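Local coordinates for GphF (Cystobacter violaceus, PDB 6MFC), which is a GNAT-like decarboxylase that probably acts in the initiation of polyketide biosynthesis, at residues A38-L42 with I78-Y83; A84-A88 with L101-P107; G129-E134 with F186-H190. All blocks are in the same frame, centred on the assembly; numbering follows the deposited sequence.

Interaction 1 (A38-L42 with I78-Y83); sequences ALCAL and IVGATY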
loop_
_atom_site.group_PDB
_atom_site.type_symbol
_atom_site.label_atom_id
_atom_site.label_comp_id
_atom_site.label_asym_id
_atom_site.label_seq_id
_atom_site.Cartn_x
_atom_site.Cartn_y
_atom_site.Cartn_z
ATOM N N ALA A 38 2.620 -10.619 -15.593
ATOM C CA ALA A 38 3.191 -9.280 -15.525
ATOM C C ALA A 38 3.149 -8.734 -14.104
ATOM O O ALA A 38 4.086 -8.056 -13.669
ATOM C CB ALA A 38 2.454 -8.344 -16.482
ATOM N N LEU A 39 2.071 -9.020 -13.368
ATOM C CA LEU A 39 1.976 -8.558 -11.987
ATOM C C LEU A 39 3.045 -9.197 -11.110
ATOM O O LEU A 39 3.557 -8.556 -10.187
ATOM C CB LEU A 39 0.581 -8.847 -11.432
ATOM C CG LEU A 39 -0.575 -8.116 -12.119
ATOM C CD1 LEU A 39 -1.909 -8.470 -11.474
ATOM C CD2 LEU A 39 -0.348 -6.612 -12.105
ATOM N N CYS A 40 3.396 -10.455 -11.386
ATOM C CA CYS A 40 4.502 -11.081 -10.670
ATOM C C CYS A 40 5.836 -10.476 -11.086
ATOM O O CYS A 40 6.724 -10.280 -10.248
ATOM C CB CYS A 40 4.499 -12.590 -10.911
ATOM S SG CYS A 40 3.089 -13.463 -10.194
ATOM N N ALA A 41 5.995 -10.180 -12.380
ATOM C CA ALA A 41 7.227 -9.556 -12.853
ATOM C C ALA A 41 7.402 -8.166 -12.258
ATOM O O ALA A 41 8.505 -7.798 -11.834
ATOM C CB ALA A 41 7.227 -9.493 -14.380
ATOM N N LEU A 42 6.326 -7.376 -12.225
ATOM C CA LEU A 42 6.390 -6.071 -11.578
ATOM C C LEU A 42 6.686 -6.213 -10.092
ATOM O O LEU A 42 7.414 -5.398 -9.512
ATOM C CB LEU A 42 5.079 -5.316 -11.794
ATOM C CG LEU A 42 4.970 -3.960 -11.096
ATOM C CD1 LEU A 42 5.986 -2.981 -11.666
ATOM C CD2 LEU A 42 3.559 -3.407 -11.206
ATOM N N ILE A 78 2.901 -3.245 -18.082
ATOM C CA ILE A 78 2.350 -2.942 -16.764
ATOM C C ILE A 78 3.498 -2.432 -15.898
ATOM O O ILE A 78 4.252 -3.216 -15.320
ATOM C CB ILE A 78 1.665 -4.158 -16.137
ATOM C CG1 ILE A 78 0.549 -4.671 -17.048
ATOM C CG2 ILE A 78 1.116 -3.810 -14.760
ATOM C CD1 ILE A 78 -0.249 -5.806 -16.455
ATOM N N VAL A 79 3.640 -1.108 -15.813
ATOM C CA VAL A 79 4.644 -0.502 -14.943
ATOM C C VAL A 79 4.079 -0.114 -13.583
ATOM O O VAL A 79 4.856 0.264 -12.692
ATOM C CB VAL A 79 5.294 0.731 -15.607
ATOM C CG1 VAL A 79 5.997 0.329 -16.890
ATOM C CG2 VAL A 79 4.250 1.807 -15.873
ATOM N N GLY A 80 2.764 -0.194 -13.395
ATOM C CA GLY A 80 2.152 0.143 -12.124
ATOM C C GLY A 80 0.955 -0.725 -11.796
ATOM O O GLY A 80 0.168 -1.066 -12.683
ATOM N N ALA A 81 0.806 -1.091 -10.524
ATOM C CA ALA A 81 -0.287 -1.944 -10.081
ATOM C C ALA A 81 -0.722 -1.544 -8.679
ATOM O O ALA A 81 0.115 -1.295 -7.807
ATOM C CB ALA A 81 0.118 -3.424 -10.098
ATOM N N THR A 82 -2.036 -1.488 -8.469
ATOM C CA THR A 82 -2.613 -1.176 -7.169
ATOM C C THR A 82 -3.652 -2.229 -6.814
ATOM O O THR A 82 -4.520 -2.550 -7.630
ATOM C CB THR A 82 -3.251 0.216 -7.161
ATOM O OG1 THR A 82 -2.227 1.212 -7.255
ATOM C CG2 THR A 82 -4.038 0.428 -5.882
ATOM N N TYR A 83 -3.559 -2.764 -5.599
ATOM C CA TYR A 83 -4.503 -3.745 -5.091
ATOM C C TYR A 83 -5.271 -3.157 -3.916
ATOM O O TYR A 83 -4.731 -2.366 -3.136
ATOM C CB TYR A 83 -3.789 -5.024 -4.654
ATOM C CG TYR A 83 -2.816 -5.560 -5.676
ATOM C CD1 TYR A 83 -3.227 -6.461 -6.648
ATOM C CD2 TYR A 83 -1.485 -5.167 -5.667
ATOM C CE1 TYR A 83 -2.338 -6.957 -7.583
ATOM C CE2 TYR A 83 -0.589 -5.657 -6.598
ATOM C CZ TYR A 83 -1.020 -6.552 -7.555
ATOM O OH TYR A 83 -0.131 -7.042 -8.485
HETATM O O HOH W 1 2.606 -6.463 -8.348
#

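Interaction 2 (A84-A88 with L101-P107); sequences AQRIA and LAGLHDP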
loop_
_atom_site.group_PDB
_atom_site.type_symbol
_atom_site.label_atom_id
_atom_site.label_comp_id
_atom_site.label_asym_id
_atom_site.label_seq_id
_atom_site.Cartn_x
_atom_site.Cartn_y
_atom_site.Cartn_z
ATOM N N ALA A 84 -6.535 -3.552 -3.788
ATOM C CA ALA A 84 -7.364 -3.045 -2.706
ATOM C C ALA A 84 -8.518 -4.003 -2.454
ATOM O O ALA A 84 -8.964 -4.713 -3.358
ATOM C CB ALA A 84 -7.896 -1.642 -3.015
ATOM N N GLN A 85 -8.990 -4.014 -1.210
ATOM C CA GLN A 85 -10.180 -4.761 -0.835
ATOM C C GLN A 85 -10.985 -3.927 0.149
ATOM O O GLN A 85 -10.450 -3.058 0.841
ATOM C CB GLN A 85 -9.843 -6.129 -0.225
ATOM C CG GLN A 85 -9.218 -6.078 1.158
ATOM C CD GLN A 85 -8.864 -7.456 1.685
ATOM O OE1 GLN A 85 -8.973 -8.453 0.971
ATOM N NE2 GLN A 85 -8.437 -7.519 2.942
ATOM N N ARG A 86 -12.284 -4.198 0.197
ATOM C CA ARG A 86 -13.206 -3.444 1.036
ATOM C C ARG A 86 -13.332 -4.138 2.387
ATOM O O ARG A 86 -13.699 -5.317 2.453
ATOM C CB ARG A 86 -14.567 -3.324 0.352
ATOM C CG ARG A 86 -15.496 -2.294 0.964
ATOM C CD ARG A 86 -16.628 -1.964 0.007
ATOM N NE ARG A 86 -17.473 -0.882 0.502
ATOM C CZ ARG A 86 -18.376 -0.246 -0.237
ATOM N NH1 ARG A 86 -18.550 -0.579 -1.508
ATOM N NH2 ARG A 86 -19.102 0.727 0.294
ATOM N N ILE A 87 -13.015 -3.414 3.459
ATOM C CA ILE A 87 -13.106 -3.965 4.808
ATOM C C ILE A 87 -14.083 -3.133 5.627
ATOM O O ILE A 87 -14.655 -2.157 5.127
ATOM C CB ILE A 87 -11.724 -4.027 5.484
ATOM C CG1 ILE A 87 -11.204 -2.620 5.774
ATOM C CG2 ILE A 87 -10.736 -4.787 4.615
ATOM C CD1 ILE A 87 -9.828 -2.596 6.408
ATOM N N ALA A 88 -14.276 -3.512 6.892
ATOM C CA ALA A 88 -15.269 -2.851 7.733
ATOM C C ALA A 88 -14.929 -1.378 7.938
ATOM O O ALA A 88 -15.734 -0.491 7.631
ATOM C CB ALA A 88 -15.379 -3.575 9.077
ATOM N N LEU A 101 -4.543 -11.284 5.908
ATOM C CA LEU A 101 -5.340 -10.101 5.612
ATOM C C LEU A 101 -6.635 -10.381 4.865
ATOM O O LEU A 101 -7.521 -9.520 4.870
ATOM C CB LEU A 101 -4.522 -9.091 4.792
ATOM C CG LEU A 101 -3.558 -8.190 5.567
ATOM C CD1 LEU A 101 -2.928 -7.165 4.638
ATOM C CD2 LEU A 101 -4.271 -7.506 6.726
ATOM N N ALA A 102 -6.772 -11.545 4.224
ATOM C CA ALA A 102 -7.967 -11.800 3.425
ATOM C C ALA A 102 -9.222 -11.867 4.287
ATOM O O ALA A 102 -10.319 -11.555 3.807
ATOM C CB ALA A 102 -7.804 -13.092 2.625
ATOM N N GLY A 103 -9.084 -12.258 5.557
ATOM C CA GLY A 103 -10.235 -12.386 6.436
ATOM C C GLY A 103 -10.941 -11.080 6.736
ATOM O O GLY A 103 -12.085 -11.102 7.203
ATOM N N LEU A 104 -10.291 -9.945 6.481
ATOM C CA LEU A 104 -10.897 -8.647 6.744
ATOM C C LEU A 104 -11.892 -8.225 5.672
ATOM O O LEU A 104 -12.584 -7.219 5.861
ATOM C CB LEU A 104 -9.817 -7.569 6.868
ATOM C CG LEU A 104 -8.736 -7.746 7.935
ATOM C CD1 LEU A 104 -7.836 -6.518 7.985
ATOM C CD2 LEU A 104 -9.355 -8.020 9.293
ATOM N N HIS A 105 -11.979 -8.960 4.566
ATOM C CA HIS A 105 -12.793 -8.534 3.435
ATOM C C HIS A 105 -14.259 -8.419 3.831
ATOM O O HIS A 105 -14.890 -9.408 4.214
ATOM C CB HIS A 105 -12.632 -9.512 2.273
ATOM C CG HIS A 105 -13.327 -9.079 1.021
ATOM N ND1 HIS A 105 -13.774 -9.970 0.069
ATOM C CD2 HIS A 105 -13.650 -7.846 0.564
ATOM C CE1 HIS A 105 -14.345 -9.304 -0.919
ATOM N NE2 HIS A 105 -14.283 -8.014 -0.644
ATOM N N ASP A 106 -14.796 -7.205 3.736
ATOM C CA ASP A 106 -16.206 -6.933 4.010
ATOM C C ASP A 106 -16.776 -6.153 2.833
ATOM O O ASP A 106 -16.549 -4.935 2.725
ATOM C CB ASP A 106 -16.377 -6.159 5.312
ATOM C CG ASP A 106 -17.834 -5.913 5.661
ATOM O OD1 ASP A 106 -18.715 -6.563 5.057
ATOM O OD2 ASP A 106 -18.100 -5.064 6.538
ATOM N N PRO A 107 -17.510 -6.810 1.932
ATOM C CA PRO A 107 -18.072 -6.091 0.775
ATOM C C PRO A 107 -19.021 -4.969 1.153
ATOM O O PRO A 107 -19.197 -4.034 0.361
ATOM C CB PRO A 107 -18.796 -7.196 -0.007
ATOM C CG PRO A 107 -18.126 -8.465 0.422
ATOM C CD PRO A 107 -17.763 -8.259 1.861
#

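Interaction 3 (G129-E134 with F186-H190); sequences GSLLLE and FHLGH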
loop_
_atom_site.group_PDB
_atom_site.type_symbol
_atom_site.label_atom_id
_atom_site.label_comp_id
_atom_site.label_asym_id
_atom_site.label_seq_id
_atom_site.Cartn_x
_atom_site.Cartn_y
_atom_site.Cartn_z
ATOM N N GLY A 129 3.647 7.043 -9.383
ATOM C CA GLY A 129 3.163 6.634 -8.073
ATOM C C GLY A 129 2.043 7.520 -7.566
ATOM O O GLY A 129 0.998 7.034 -7.125
ATOM N N SER A 130 2.245 8.838 -7.625
ATOM C CA SER A 130 1.206 9.769 -7.207
ATOM C C SER A 130 -0.012 9.715 -8.116
ATOM O O SER A 130 -1.111 10.075 -7.681
ATOM C CB SER A 130 1.762 11.192 -7.164
ATOM O OG SER A 130 2.179 11.611 -8.452
ATOM N N LEU A 131 0.153 9.274 -9.364
ATOM C CA LEU A 131 -0.990 9.163 -10.263
ATOM C C LEU A 131 -1.899 8.012 -9.849
ATOM O O LEU A 131 -3.124 8.169 -9.785
ATOM C CB LEU A 131 -0.513 8.981 -11.703
ATOM C CG LEU A 131 -1.624 8.790 -12.740
ATOM C CD1 LEU A 131 -2.554 9.992 -12.761
ATOM C CD2 LEU A 131 -1.046 8.533 -14.121
ATOM N N LEU A 132 -1.316 6.846 -9.561
ATOM C CA LEU A 132 -2.118 5.703 -9.136
ATOM C C LEU A 132 -2.823 5.984 -7.816
ATOM O O LEU A 132 -3.999 5.638 -7.645
ATOM C CB LEU A 132 -1.242 4.454 -9.014
ATOM C CG LEU A 132 -0.757 3.788 -10.304
ATOM C CD1 LEU A 132 0.093 2.570 -9.979
ATOM C CD2 LEU A 132 -1.933 3.403 -11.191
ATOM N N LEU A 133 -2.122 6.614 -6.870
ATOM C CA LEU A 133 -2.724 6.915 -5.576
ATOM C C LEU A 133 -3.908 7.861 -5.732
ATOM O O LEU A 133 -5.015 7.568 -5.267
ATOM C CB LEU A 133 -1.677 7.511 -4.635
ATOM C CG LEU A 133 -2.196 7.970 -3.272
ATOM C CD1 LEU A 133 -2.855 6.818 -2.531
ATOM C CD2 LEU A 133 -1.074 8.570 -2.442
ATOM N N GLU A 134 -3.691 9.002 -6.389
ATOM C CA GLU A 134 -4.781 9.944 -6.615
ATOM C C GLU A 134 -5.879 9.357 -7.492
ATOM O O GLU A 134 -7.019 9.830 -7.435
ATOM C CB GLU A 134 -4.245 11.235 -7.237
ATOM C CG GLU A 134 -3.580 12.175 -6.242
ATOM C CD GLU A 134 -4.569 12.796 -5.271
ATOM O OE1 GLU A 134 -5.780 12.807 -5.580
ATOM O OE2 GLU A 134 -4.138 13.272 -4.200
ATOM N N PHE A 186 4.910 9.798 1.154
ATOM C CA PHE A 186 4.080 9.587 -0.027
ATOM C C PHE A 186 2.600 9.683 0.319
ATOM O O PHE A 186 1.825 10.327 -0.398
ATOM C CB PHE A 186 4.405 8.229 -0.653
ATOM C CG PHE A 186 3.540 7.875 -1.829
ATOM C CD1 PHE A 186 3.672 8.548 -3.032
ATOM C CD2 PHE A 186 2.606 6.857 -1.738
ATOM C CE1 PHE A 186 2.882 8.221 -4.117
ATOM C CE2 PHE A 186 1.814 6.524 -2.821
ATOM C CZ PHE A 186 1.951 7.207 -4.012
ATOM N N HIS A 187 2.190 9.058 1.424
ATOM C CA HIS A 187 0.798 9.146 1.848
ATOM C C HIS A 187 0.539 10.411 2.656
ATOM O O HIS A 187 -0.505 11.051 2.489
ATOM C CB HIS A 187 0.415 7.908 2.658
ATOM C CG HIS A 187 0.429 6.640 1.864
ATOM N ND1 HIS A 187 -0.633 6.241 1.081
ATOM C CD2 HIS A 187 1.376 5.680 1.732
ATOM C CE1 HIS A 187 -0.342 5.090 0.501
ATOM N NE2 HIS A 187 0.871 4.728 0.879
ATOM N N LEU A 188 1.475 10.785 3.532
ATOM C CA LEU A 188 1.327 12.022 4.292
ATOM C C LEU A 188 1.257 13.229 3.367
ATOM O O LEU A 188 0.501 14.174 3.622
ATOM C CB LEU A 188 2.483 12.175 5.280
ATOM C CG LEU A 188 2.718 11.043 6.282
ATOM C CD1 LEU A 188 4.002 11.280 7.063
ATOM C CD2 LEU A 188 1.534 10.898 7.225
ATOM N N GLY A 189 2.036 13.214 2.283
ATOM C CA GLY A 189 2.035 14.338 1.366
ATOM C C GLY A 189 0.713 14.531 0.653
ATOM O O GLY A 189 0.336 15.662 0.334
ATOM N N HIS A 190 -0.013 13.443 0.396
ATOM C CA HIS A 190 -1.285 13.570 -0.301
ATOM C C HIS A 190 -2.422 13.939 0.644
ATOM O O HIS A 190 -3.394 14.572 0.216
ATOM C CB HIS A 190 -1.603 12.279 -1.059
ATOM C CG HIS A 190 -0.867 12.151 -2.359
ATOM N ND1 HIS A 190 0.456 11.773 -2.432
ATOM C CD2 HIS A 190 -1.265 12.375 -3.634
ATOM C CE1 HIS A 190 0.839 11.759 -3.697
ATOM N NE2 HIS A 190 -0.186 12.120 -4.447
#

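Interaction 1 (A38-L42 with I78-Y83)
Leu42 holds its CG anti to the backbone N (chi1 176°), which drops both methyls onto strand 77-87, whereas Leu39 keeps its CG anti to its own carbonyl carbon (chi1 -64°) and runs past Tyr83 in the opposite sense. The two methyls of Leu42 spread along the strand: CD1 sits 3.6 Å from Val79 O, and CD2 reaches the methyl of Ala81 (CB) at the same 3.6 Å. Leu39 CD2 meets Ala81 CB at 3.8 Å, from a direction roughly at right angles to that of Leu42 CD2. At the start of the strand Ala38 CB meets Ile78 CD1 at 3.7 Å. Here the first helix of the GNAT fold lies nearly square across the strand, at 81°, covering one face of the sheet; Val71 of the adjacent strand touches Leu39 and Ile78. Val79 and Gly80 together face Leu72 in a classic beta bulge. The hydroxyl end of Tyr83 runs alongside Leu39, with OH 3.5 Å from Leu39 CB, and Leu39 CD1 lies at the ring's edge near CE1. A water in the plane of the ring accepts from Tyr83 OH (2.8 Å) and donates to Leu39 O, joining strand to helix, while Arg61 makes a cation-pi contact with the ring.

Interaction 2 (A84-A88 with L101-P107)
Gln85 and Leu101 meet through a buried amide on the close-packed side. Gln85 NE2 donates to Leu101 O over 2.9 Å; Leu101 O lies in the plane of the Gln85 amide, while NE2 stands above the Leu101 carbonyl plane (44° out of it), and Leu104 N reaches the same oxygen from the opposite face. NE2 also bonds to Gln113 and OE1 takes a bond from Arg60, which together fix how the amide is turned. Next to it, Ile87 and Leu104 run side by side in the same direction, with Ile87 CG2 3.7 Å from Leu104 CB. His105 brings the CD2 edge of its ring to Arg86 O; the bond modelled from Asp106 N to that oxygen is implausibly short, and its length is doubtful. The extended Arg86 packs along Pro107, whose O lies over one face of the guanidinium, while NE bonds Gly109 O and NH2 bonds Pro144 O. The solvent side is looser: Pro107 is exposed, and so is Ala88, whose CB stays 4.0 Å from Asp106 OD2; the other carboxylate oxygen bonds Ser108. The later part of the long connection between antiparallel strands 77-87 and 111-119 of the GNAT sheet thus returns to pack on the end of strand 77-87.

Interaction 3 (G129-E134 with F186-H190)
Leu133 sets one methyl, CD2, in the corner made by the rings of Phe186 and His190, joining two helices that cross at 60°. The first, helix 128-140, follows the fourth strand of the GNAT fold, and in acetyltransferases of this family the start of the equivalent helix holds the pyrophosphate of coenzyme A; the second, helix 182-190, precedes strand 193-198. Two CH-pi contacts come from Leu133 CD2. A chi1 of 176° swings CG to the far side of the backbone N and sends CD2 toward helix 182-190, over one face of each ring, 3.7 Å from the His190 centroid and 4.0 Å from that of Phe186. Leu133 also touches Leu117 of strand 111-119.

Edge contacts come next. The rim of the Phe186 ring faces the helix backbone, its CZ 3.3 Å from Gly129 O and its CE1 close to Ser130 N, both in the ring plane. Ser130 CB lies at the edge of the His190 ring, 3.5 Å from NE2, while its hydroxyl bonds back to Asp127 O.

Of the polar links, His190 ND1 donates to Phe186 O at 2.8 Å within its own helix, which fixes the rotation of the imidazole. The His187 ring, which Leu133 CD2 approaches obliquely, bonds through ND1 to His217 NE2. Glu134 bends at chi2 and lays its carboxylate obliquely at the edge of His190, the two planes 32° apart, with OE2 3.1 Å from the carbon CD2.

Interactions 1 and 2 share strand 77-87 end to end, with centres about 21 Å apart: interaction 1 is a buried contact using the strand's first half, interaction 2 a partly buried one at its far end. Interaction 3 lies at the surface and joins two helices. The chemistry follows the place: methyl groups and a bridging water in the first, amide and backbone hydrogen bonds with a looser polar fringe in the second, and methyl-over-ring contacts with histidine and glutamate edges in the third. Interactions 1 and 3 touch through Leu132, whose CD1 lies 3.8 Å from Ala81 N, whereas interactions 2 and 3 stay about 9 Å apart at their nearest atoms.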